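Ancylostoma secreted protein 1 (Necator americanus, PDB 3NT8) is a secreted protein built of two CAP domains, probably associated with the transition of infective hookworm larvae to parasitism. Local coordinates at residues A[26-37]-A[74-83]; A[126-135]-A[145-153]. All coordinates share one frame; numbering follows the deposited sequence.

Contact 1 (A[26-37]-A[74-83]); sequences GCSNSGITDSDR and WDCAMEQQLQ
Cys27 and Cys76 join the N-terminal arm to the first turn of helix 76-85, and this covalent tie belongs to the alpha-beta-alpha sandwich of the first CAP domain. It illustrates how a disulfide and a buried ion pair can secure the same junction. The SG atoms of Cys27 and Cys76 are 2.1 Å apart with a chi3 of -74°, and the Cys27 sulfur also lies at the edge of the Trp74 indole.

Beside the disulfide, charge dominates. Glu79 sends its chain out extended, CG opposite the backbone N (chi1 -180°), which carries the carboxylate to the Arg37 guanidinium. Arg37 NE donates to Glu79 OE1 at 2.9 Å on the syn side, while NH2 makes a shorter but poorly angled, weak bond to OE2. Trp74 NE1 takes the anti side of the same Glu79 OE1 at 2.7 Å, so this one oxygen is gripped twice, by donors both tilted out of the carboxylate plane toward the same face. Asp34 OD1 adds a weak bond at Arg37 NH1, extending the salt-bridge network.

Apolar packing holds the arginine from another direction: its CB sits over the Trp74 six-membered ring, 3.9 Å from the centroid, and Ile32 CG1 covers a face of the guanidinium.

Hydrogen bonds of the Asn29 side-chain amide complete the contact. Asn29 ND2 spends one N-H on Glu79 OE2 (2.9 Å, nearly straight at 171°) and the other on Gln83 OE1 at 2.8 Å, in the plane of that carbonyl and on a lone pair. The Asn29 backbone O receives Arg37 NH2, linking arm and helix 34-52. Asn29 OD1 accepts Gly31 N at 3.0 Å from above its carbonyl plane, an Asx turn, and also accepts from a water that in turn accepts from Gln80 NE2.

Contact 2 (A[126-135]-A[145-153]); sequences WWSGAKKNGV and GLFAFSNMV
Phe149 presents its edge to the face of Trp127 in a T-shaped pair, centroids 4.8 Å apart and planes at 65°, a compact case of helix packing without any hydrogen bond between the two segments. Phe149 CG lies opposite its backbone N (chi1 169°), which swings the ring under Ala130, whose CB stands 3.5 Å from the ring centroid in a CH-pi contact. Val153 CG1 covers the other face, and Val135 CG2 approaches CE2 of Phe149 at 3.9 Å. Met152 wedges between the tryptophans: its SD meets Trp126 CB at 3.5 Å and lies at the edge of both indoles, while its CB abuts the Trp127 rim. Leu146 CD2 rests on the carbonyls of Gly129 and Gly134.

Further out, Asn133 ND2 and N both donate to Gly129 O, joining two residues four positions apart. Glu56 accepts from Trp127 NE1, and Ala47 and Val51 of helix 34-52 back that indole. Asn102 of strand 100-107 donates to Ala148 O. Helix 147-153 is the counterpart, in the first CAP domain, of helix 357-363 in the second, which carries the CRISP-family signature.

Contacts 1 and 2 follow one another along the chain, with centres 25 Å apart and nearest atoms about 8 Å apart, and helix 76-85 and contact 2 lie on different sides of the central sheet. Strand 170-177 makes this visible: Met78 of contact 1 touches Ile176 and Leu82 touches both Ser174 and Ile176, whereas Trp126 of contact 2 meets Cys175, and Asn151 and Met152 meet Tyr177. Helix 34-52 connects the two regions. Its first turn takes part in contact 1, and farther along His44, Ala47 and Val51 pack against side chains of contact 2. Contact 1 thus ties arm and helix start to helix 76-85 past edge strand 73-74; contact 2 packs helices within the layer that helix 34-52 joins.

Contact 1 (A[26-37]-A[74-83])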
loop_
_atom_site.group_PDB
_atom_site.type_symbol
_atom_site.label_atom_id
_atom_site.label_comp_id
_atom_site.label_asym_id
_atom_site.label_seq_id
_atom_site.Cartn_x
_atom_site.Cartn_y
_atom_site.Cartn_z
ATOM N N GLY A 26 -7.208 27.325 -7.876
ATOM C CA GLY A 26 -7.188 27.371 -9.335
ATOM C C GLY A 26 -8.125 26.357 -9.944
ATOM O O GLY A 26 -7.922 25.946 -11.083
ATOM N N CYS A 27 -9.166 25.957 -9.208
ATOM C CA CYS A 27 -10.139 25.003 -9.752
ATOM C C CYS A 27 -11.283 25.713 -10.453
ATOM O O CYS A 27 -11.760 26.756 -10.007
ATOM C CB CYS A 27 -10.663 24.016 -8.698
ATOM S SG CYS A 27 -9.371 23.175 -7.646
ATOM N N SER A 28 -11.723 25.130 -11.553
ATOM C CA SER A 28 -12.794 25.724 -12.335
ATOM C C SER A 28 -14.158 25.378 -11.757
ATOM O O SER A 28 -15.123 26.046 -12.025
ATOM C CB SER A 28 -12.716 25.339 -13.822
ATOM O OG SER A 28 -12.616 23.922 -14.081
ATOM N N ASN A 29 -14.230 24.364 -10.908
ATOM C CA ASN A 29 -15.554 23.880 -10.515
ATOM C C ASN A 29 -16.282 24.978 -9.734
ATOM O O ASN A 29 -15.723 25.522 -8.772
ATOM C CB ASN A 29 -15.454 22.534 -9.768
ATOM C CG ASN A 29 -16.766 22.083 -9.183
ATOM O OD1 ASN A 29 -17.801 22.115 -9.830
ATOM N ND2 ASN A 29 -16.726 21.647 -7.918
ATOM N N SER A 30 -17.486 25.355 -10.202
ATOM C CA SER A 30 -18.365 26.285 -9.464
ATOM C C SER A 30 -19.315 25.569 -8.415
ATOM O O SER A 30 -20.129 26.220 -7.780
ATOM C CB SER A 30 -19.179 27.150 -10.460
ATOM O OG SER A 30 -20.094 26.340 -11.192
ATOM N N GLY A 31 -19.228 24.237 -8.309
ATOM C CA GLY A 31 -20.058 23.407 -7.403
ATOM C C GLY A 31 -19.742 23.732 -5.935
ATOM O O GLY A 31 -20.635 23.744 -5.051
ATOM N N ILE A 32 -18.475 24.028 -5.659
ATOM C CA ILE A 32 -18.129 24.442 -4.286
ATOM C C ILE A 32 -17.299 25.715 -4.372
ATOM O O ILE A 32 -16.849 26.052 -5.486
ATOM C CB ILE A 32 -17.458 23.319 -3.500
ATOM C CG1 ILE A 32 -16.193 22.797 -4.223
ATOM C CG2 ILE A 32 -18.480 22.145 -3.332
ATOM C CD1 ILE A 32 -15.297 21.832 -3.286
ATOM N N THR A 33 -17.173 26.443 -3.241
ATOM C CA THR A 33 -16.288 27.631 -3.214
ATOM C C THR A 33 -14.832 27.362 -2.742
ATOM O O THR A 33 -14.548 26.319 -2.193
ATOM C CB THR A 33 -16.870 28.737 -2.367
ATOM O OG1 THR A 33 -16.765 28.361 -0.983
ATOM C CG2 THR A 33 -18.338 28.922 -2.737
ATOM N N ASP A 34 -13.932 28.341 -2.898
ATOM C CA ASP A 34 -12.571 28.198 -2.328
ATOM C C ASP A 34 -12.602 28.076 -0.844
ATOM O O ASP A 34 -11.786 27.357 -0.258
ATOM C CB ASP A 34 -11.626 29.299 -2.764
ATOM C CG ASP A 34 -11.112 29.069 -4.160
ATOM O OD1 ASP A 34 -11.496 28.023 -4.762
ATOM O OD2 ASP A 34 -10.368 29.939 -4.676
ATOM N N SER A 35 -13.579 28.726 -0.245
ATOM C CA SER A 35 -13.727 28.709 1.178
ATOM C C SER A 35 -14.084 27.301 1.641
ATOM O O SER A 35 -13.685 26.863 2.729
ATOM C CB SER A 35 -14.806 29.722 1.594
ATOM O OG SER A 35 -14.932 29.636 2.971
ATOM N N ASP A 36 -14.843 26.596 0.800
ATOM C CA ASP A 36 -15.169 25.199 1.028
ATOM C C ASP A 36 -13.945 24.326 0.850
ATOM O O ASP A 36 -13.725 23.446 1.635
ATOM C CB ASP A 36 -16.228 24.733 0.033
ATOM C CG ASP A 36 -17.573 25.435 0.237
ATOM O OD1 ASP A 36 -17.878 25.885 1.357
ATOM O OD2 ASP A 36 -18.326 25.483 -0.734
ATOM N N ARG A 37 -13.159 24.582 -0.184
ATOM C CA ARG A 37 -12.009 23.770 -0.444
ATOM C C ARG A 37 -11.027 23.936 0.702
ATOM O O ARG A 37 -10.259 23.025 0.984
ATOM C CB ARG A 37 -11.331 24.158 -1.735
ATOM C CG ARG A 37 -12.154 23.965 -2.938
ATOM C CD ARG A 37 -11.544 24.666 -4.147
ATOM N NE ARG A 37 -12.207 24.221 -5.376
ATOM C CZ ARG A 37 -13.190 24.894 -5.939
ATOM N NH1 ARG A 37 -13.548 26.069 -5.440
ATOM N NH2 ARG A 37 -13.756 24.410 -7.030
ATOM N N TRP A 74 -4.612 19.884 -2.301
ATOM C CA TRP A 74 -5.835 19.797 -3.137
ATOM C C TRP A 74 -5.625 19.374 -4.602
ATOM O O TRP A 74 -4.668 19.788 -5.247
ATOM C CB TRP A 74 -6.583 21.142 -3.068
ATOM C CG TRP A 74 -7.984 21.073 -3.542
ATOM C CD1 TRP A 74 -8.442 21.350 -4.818
ATOM C CD2 TRP A 74 -9.128 20.728 -2.767
ATOM N NE1 TRP A 74 -9.787 21.182 -4.866
ATOM C CE2 TRP A 74 -10.244 20.828 -3.618
ATOM C CE3 TRP A 74 -9.319 20.352 -1.411
ATOM C CZ2 TRP A 74 -11.540 20.542 -3.192
ATOM C CZ3 TRP A 74 -10.612 20.059 -0.973
ATOM C CH2 TRP A 74 -11.709 20.175 -1.865
ATOM N N ASP A 75 -6.537 18.584 -5.168
ATOM C CA ASP A 75 -6.364 18.245 -6.566
ATOM C C ASP A 75 -7.610 18.596 -7.383
ATOM O O ASP A 75 -8.689 18.077 -7.100
ATOM C CB ASP A 75 -5.935 16.776 -6.703
ATOM C CG ASP A 75 -5.630 16.385 -8.141
ATOM O OD1 ASP A 75 -4.449 16.308 -8.500
ATOM O OD2 ASP A 75 -6.577 16.148 -8.915
ATOM N N CYS A 76 -7.488 19.469 -8.390
ATOM C CA CYS A 76 -8.701 19.978 -9.060
ATOM C C CYS A 76 -9.419 18.901 -9.865
ATOM O O CYS A 76 -10.655 18.886 -9.925
ATOM C CB CYS A 76 -8.460 21.213 -9.900
ATOM S SG CYS A 76 -7.852 22.633 -8.940
ATOM N N ALA A 77 -8.623 18.017 -10.462
ATOM C CA ALA A 77 -9.058 16.971 -11.321
ATOM C C ALA A 77 -9.778 15.960 -10.484
ATOM O O ALA A 77 -10.817 15.411 -10.905
ATOM C CB ALA A 77 -7.845 16.335 -12.013
ATOM N N MET A 78 -9.247 15.683 -9.283
ATOM C CA MET A 78 -9.930 14.763 -8.352
ATOM C C MET A 78 -11.255 15.343 -7.916
ATOM O O MET A 78 -12.257 14.641 -7.994
ATOM C CB MET A 78 -9.069 14.380 -7.140
ATOM C CG MET A 78 -8.126 13.250 -7.492
ATOM S SD MET A 78 -6.857 13.147 -6.281
ATOM C CE MET A 78 -7.855 12.597 -4.906
ATOM N N GLU A 79 -11.254 16.616 -7.522
ATOM C CA GLU A 79 -12.475 17.345 -7.171
ATOM C C GLU A 79 -13.518 17.318 -8.277
ATOM O O GLU A 79 -14.718 17.070 -8.018
ATOM C CB GLU A 79 -12.171 18.798 -6.809
ATOM C CG GLU A 79 -13.459 19.626 -6.419
ATOM C CD GLU A 79 -13.215 21.079 -6.459
ATOM O OE1 GLU A 79 -12.055 21.518 -6.358
ATOM O OE2 GLU A 79 -14.173 21.846 -6.635
ATOM N N GLN A 80 -13.084 17.538 -9.513
ATOM C CA GLN A 80 -14.047 17.708 -10.630
ATOM C C GLN A 80 -14.694 16.394 -10.937
ATOM O O GLN A 80 -15.890 16.326 -11.215
ATOM C CB GLN A 80 -13.339 18.249 -11.890
ATOM C CG GLN A 80 -14.305 18.419 -13.130
ATOM C CD GLN A 80 -15.310 19.561 -12.939
ATOM O OE1 GLN A 80 -14.933 20.708 -12.710
ATOM N NE2 GLN A 80 -16.604 19.225 -13.015
ATOM N N GLN A 81 -13.891 15.338 -10.946
ATOM C CA GLN A 81 -14.431 14.029 -11.226
ATOM C C GLN A 81 -15.469 13.594 -10.192
ATOM O O GLN A 81 -16.501 13.081 -10.550
ATOM C CB GLN A 81 -13.300 12.990 -11.369
ATOM C CG GLN A 81 -13.791 11.719 -11.992
ATOM C CD GLN A 81 -12.677 10.795 -12.476
ATOM O OE1 GLN A 81 -11.471 11.081 -12.308
ATOM N NE2 GLN A 81 -13.083 9.681 -13.094
ATOM N N LEU A 82 -15.180 13.824 -8.919
ATOM C CA LEU A 82 -16.086 13.471 -7.870
ATOM C C LEU A 82 -17.380 14.324 -7.960
ATOM O O LEU A 82 -18.501 13.819 -7.729
ATOM C CB LEU A 82 -15.407 13.642 -6.516
ATOM C CG LEU A 82 -16.278 13.528 -5.282
ATOM C CD1 LEU A 82 -16.812 12.139 -5.252
ATOM C CD2 LEU A 82 -15.485 13.789 -4.038
ATOM N N GLN A 83 -17.204 15.596 -8.306
ATOM C CA GLN A 83 -18.357 16.480 -8.438
ATOM C C GLN A 83 -19.327 15.976 -9.525
ATOM O O GLN A 83 -20.544 16.015 -9.331
ATOM C CB GLN A 83 -17.914 17.914 -8.696
ATOM C CG GLN A 83 -19.094 18.874 -8.859
ATOM C CD GLN A 83 -19.572 19.386 -7.524
ATOM O OE1 GLN A 83 -18.901 20.184 -6.937
ATOM N NE2 GLN A 83 -20.716 18.921 -7.051
HETATM O O HOH W 1 -18.772 21.137 -12.279
#

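Contact 2 (A[126-135]-A[145-153])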
loop_
_atom_site.group_PDB
_atom_site.type_symbol
_atom_site.label_atom_id
_atom_site.label_comp_id
_atom_site.label_asym_id
_atom_site.label_seq_id
_atom_site.Cartn_x
_atom_site.Cartn_y
_atom_site.Cartn_z
ATOM N N TRP A 126 -16.875 11.423 10.097
ATOM C CA TRP A 126 -15.865 10.499 9.507
ATOM C C TRP A 126 -14.728 10.228 10.456
ATOM O O TRP A 126 -14.338 9.085 10.668
ATOM C CB TRP A 126 -15.314 11.040 8.180
ATOM C CG TRP A 126 -16.288 11.058 7.082
ATOM C CD1 TRP A 126 -17.457 10.302 6.996
ATOM C CD2 TRP A 126 -16.219 11.804 5.853
ATOM N NE1 TRP A 126 -18.089 10.577 5.814
ATOM C CE2 TRP A 126 -17.382 11.511 5.111
ATOM C CE3 TRP A 126 -15.301 12.685 5.314
ATOM C CZ2 TRP A 126 -17.645 12.056 3.845
ATOM C CZ3 TRP A 126 -15.584 13.252 4.061
ATOM C CH2 TRP A 126 -16.751 12.937 3.353
ATOM N N TRP A 127 -14.219 11.314 11.031
ATOM C CA TRP A 127 -13.074 11.285 11.898
ATOM C C TRP A 127 -13.328 10.530 13.256
ATOM O O TRP A 127 -12.378 9.962 13.827
ATOM C CB TRP A 127 -12.558 12.751 12.109
ATOM C CG TRP A 127 -11.147 12.768 12.811
ATOM C CD1 TRP A 127 -10.893 12.925 14.145
ATOM C CD2 TRP A 127 -9.866 12.504 12.192
ATOM N NE1 TRP A 127 -9.543 12.842 14.389
ATOM C CE2 TRP A 127 -8.889 12.562 13.212
ATOM C CE3 TRP A 127 -9.452 12.261 10.868
ATOM C CZ2 TRP A 127 -7.544 12.398 12.957
ATOM C CZ3 TRP A 127 -8.115 12.091 10.613
ATOM C CH2 TRP A 127 -7.169 12.147 11.653
ATOM N N SER A 128 -14.592 10.437 13.707
ATOM C CA SER A 128 -14.934 10.019 15.048
ATOM C C SER A 128 -14.777 8.501 15.183
ATOM O O SER A 128 -14.972 7.958 16.253
ATOM C CB SER A 128 -16.348 10.518 15.505
ATOM O OG SER A 128 -17.409 10.003 14.696
ATOM N N GLY A 129 -14.466 7.842 14.055
ATOM C CA GLY A 129 -14.181 6.425 13.992
ATOM C C GLY A 129 -13.219 5.984 15.092
ATOM O O GLY A 129 -13.496 5.029 15.810
ATOM N N ALA A 130 -12.125 6.728 15.253
ATOM C CA ALA A 130 -11.032 6.319 16.084
ATOM C C ALA A 130 -11.316 6.539 17.546
ATOM O O ALA A 130 -10.903 5.731 18.379
ATOM C CB ALA A 130 -9.832 7.065 15.689
ATOM N N LYS A 131 -11.977 7.645 17.868
ATOM C CA LYS A 131 -12.311 7.963 19.225
ATOM C C LYS A 131 -13.392 7.056 19.756
ATOM O O LYS A 131 -13.410 6.744 20.940
ATOM C CB LYS A 131 -12.784 9.430 19.305
ATOM C CG LYS A 131 -13.316 9.843 20.675
ATOM C CD LYS A 131 -12.261 10.395 21.570
ATOM C CE LYS A 131 -12.873 11.105 22.770
ATOM N NZ LYS A 131 -12.954 12.575 22.557
ATOM N N LYS A 132 -14.320 6.658 18.898
ATOM C CA LYS A 132 -15.437 5.839 19.342
ATOM C C LYS A 132 -15.119 4.356 19.484
ATOM O O LYS A 132 -15.581 3.732 20.415
ATOM C CB LYS A 132 -16.664 6.074 18.461
ATOM C CG LYS A 132 -17.358 7.427 18.772
ATOM C CD LYS A 132 -18.782 7.437 18.170
ATOM C CE LYS A 132 -19.540 8.757 18.416
ATOM N NZ LYS A 132 -18.930 9.929 17.703
ATOM N N ASN A 133 -14.310 3.819 18.571
ATOM C CA ASN A 133 -13.956 2.375 18.505
ATOM C C ASN A 133 -12.547 1.988 18.969
ATOM O O ASN A 133 -12.320 0.914 19.505
ATOM C CB ASN A 133 -14.125 1.889 17.068
ATOM C CG ASN A 133 -15.542 2.019 16.592
ATOM O OD1 ASN A 133 -16.440 1.328 17.101
ATOM N ND2 ASN A 133 -15.776 2.922 15.601
ATOM N N GLY A 134 -11.598 2.869 18.702
ATOM C CA GLY A 134 -10.234 2.699 19.154
ATOM C C GLY A 134 -9.478 2.196 17.954
ATOM O O GLY A 134 -10.088 1.815 16.970
ATOM N N VAL A 135 -8.156 2.215 18.058
ATOM C CA VAL A 135 -7.245 1.758 17.013
ATOM C C VAL A 135 -6.264 0.787 17.711
ATOM O O VAL A 135 -5.749 1.083 18.813
ATOM C CB VAL A 135 -6.457 2.950 16.400
ATOM C CG1 VAL A 135 -5.353 2.490 15.505
ATOM C CG2 VAL A 135 -7.372 3.915 15.597
ATOM N N GLY A 145 -15.458 -0.315 12.105
ATOM C CA GLY A 145 -15.898 1.121 12.065
ATOM C C GLY A 145 -14.803 2.182 11.872
ATOM O O GLY A 145 -14.973 3.363 12.210
ATOM N N LEU A 146 -13.648 1.780 11.337
ATOM C CA LEU A 146 -12.545 2.729 11.031
ATOM C C LEU A 146 -12.483 3.104 9.544
ATOM O O LEU A 146 -11.554 3.805 9.075
ATOM C CB LEU A 146 -11.194 2.118 11.502
ATOM C CG LEU A 146 -11.047 1.925 13.030
ATOM C CD1 LEU A 146 -9.892 0.988 13.372
ATOM C CD2 LEU A 146 -10.948 3.165 13.841
ATOM N N PHE A 147 -13.433 2.623 8.755
ATOM C CA PHE A 147 -13.341 2.852 7.317
ATOM C C PHE A 147 -13.096 4.304 6.957
ATOM O O PHE A 147 -12.186 4.632 6.178
ATOM C CB PHE A 147 -14.601 2.416 6.616
ATOM C CG PHE A 147 -14.557 2.647 5.124
ATOM C CD1 PHE A 147 -13.837 1.791 4.284
ATOM C CD2 PHE A 147 -15.204 3.738 4.567
ATOM C CE1 PHE A 147 -13.772 2.011 2.902
ATOM C CE2 PHE A 147 -15.147 3.958 3.166
ATOM C CZ PHE A 147 -14.414 3.109 2.362
ATOM N N ALA A 148 -13.951 5.173 7.461
ATOM C CA ALA A 148 -13.935 6.548 7.093
ATOM C C ALA A 148 -12.722 7.286 7.702
ATOM O O ALA A 148 -12.151 8.116 7.045
ATOM C CB ALA A 148 -15.307 7.204 7.497
ATOM N N PHE A 149 -12.321 6.920 8.919
ATOM C CA PHE A 149 -11.142 7.455 9.580
ATOM C C PHE A 149 -9.852 7.076 8.879
ATOM O O PHE A 149 -8.994 7.934 8.765
ATOM C CB PHE A 149 -11.119 7.032 11.069
ATOM C CG PHE A 149 -9.790 7.309 11.795
ATOM C CD1 PHE A 149 -9.520 8.571 12.311
ATOM C CD2 PHE A 149 -8.828 6.296 11.969
ATOM C CE1 PHE A 149 -8.308 8.849 12.989
ATOM C CE2 PHE A 149 -7.596 6.541 12.663
ATOM C CZ PHE A 149 -7.330 7.820 13.164
ATOM N N SER A 150 -9.747 5.845 8.374
ATOM C CA SER A 150 -8.575 5.322 7.658
ATOM C C SER A 150 -8.184 6.090 6.402
ATOM O O SER A 150 -6.992 6.377 6.220
ATOM C CB SER A 150 -8.712 3.815 7.380
ATOM O OG SER A 150 -9.570 3.504 6.291
ATOM N N ASN A 151 -9.172 6.489 5.585
ATOM C CA ASN A 151 -8.950 7.367 4.438
ATOM C C ASN A 151 -8.482 8.746 4.819
ATOM O O ASN A 151 -7.643 9.302 4.141
ATOM C CB ASN A 151 -10.177 7.492 3.474
ATOM C CG ASN A 151 -10.638 6.140 2.957
ATOM O OD1 ASN A 151 -9.812 5.337 2.583
ATOM N ND2 ASN A 151 -11.955 5.866 3.015
ATOM N N MET A 152 -8.984 9.272 5.921
ATOM C CA MET A 152 -8.597 10.630 6.348
ATOM C C MET A 152 -7.155 10.680 6.856
ATOM O O MET A 152 -6.463 11.669 6.623
ATOM C CB MET A 152 -9.554 11.167 7.409
ATOM C CG MET A 152 -10.974 11.291 6.941
ATOM S SD MET A 152 -12.076 12.268 8.041
ATOM C CE MET A 152 -11.221 13.868 8.084
ATOM N N VAL A 153 -6.718 9.615 7.525
ATOM C CA VAL A 153 -5.503 9.615 8.329
ATOM C C VAL A 153 -4.346 8.951 7.608
ATOM O O VAL A 153 -3.173 9.114 8.036
ATOM C CB VAL A 153 -5.752 8.974 9.765
ATOM C CG1 VAL A 153 -5.621 7.501 9.722
ATOM C CG2 VAL A 153 -4.783 9.471 10.781
#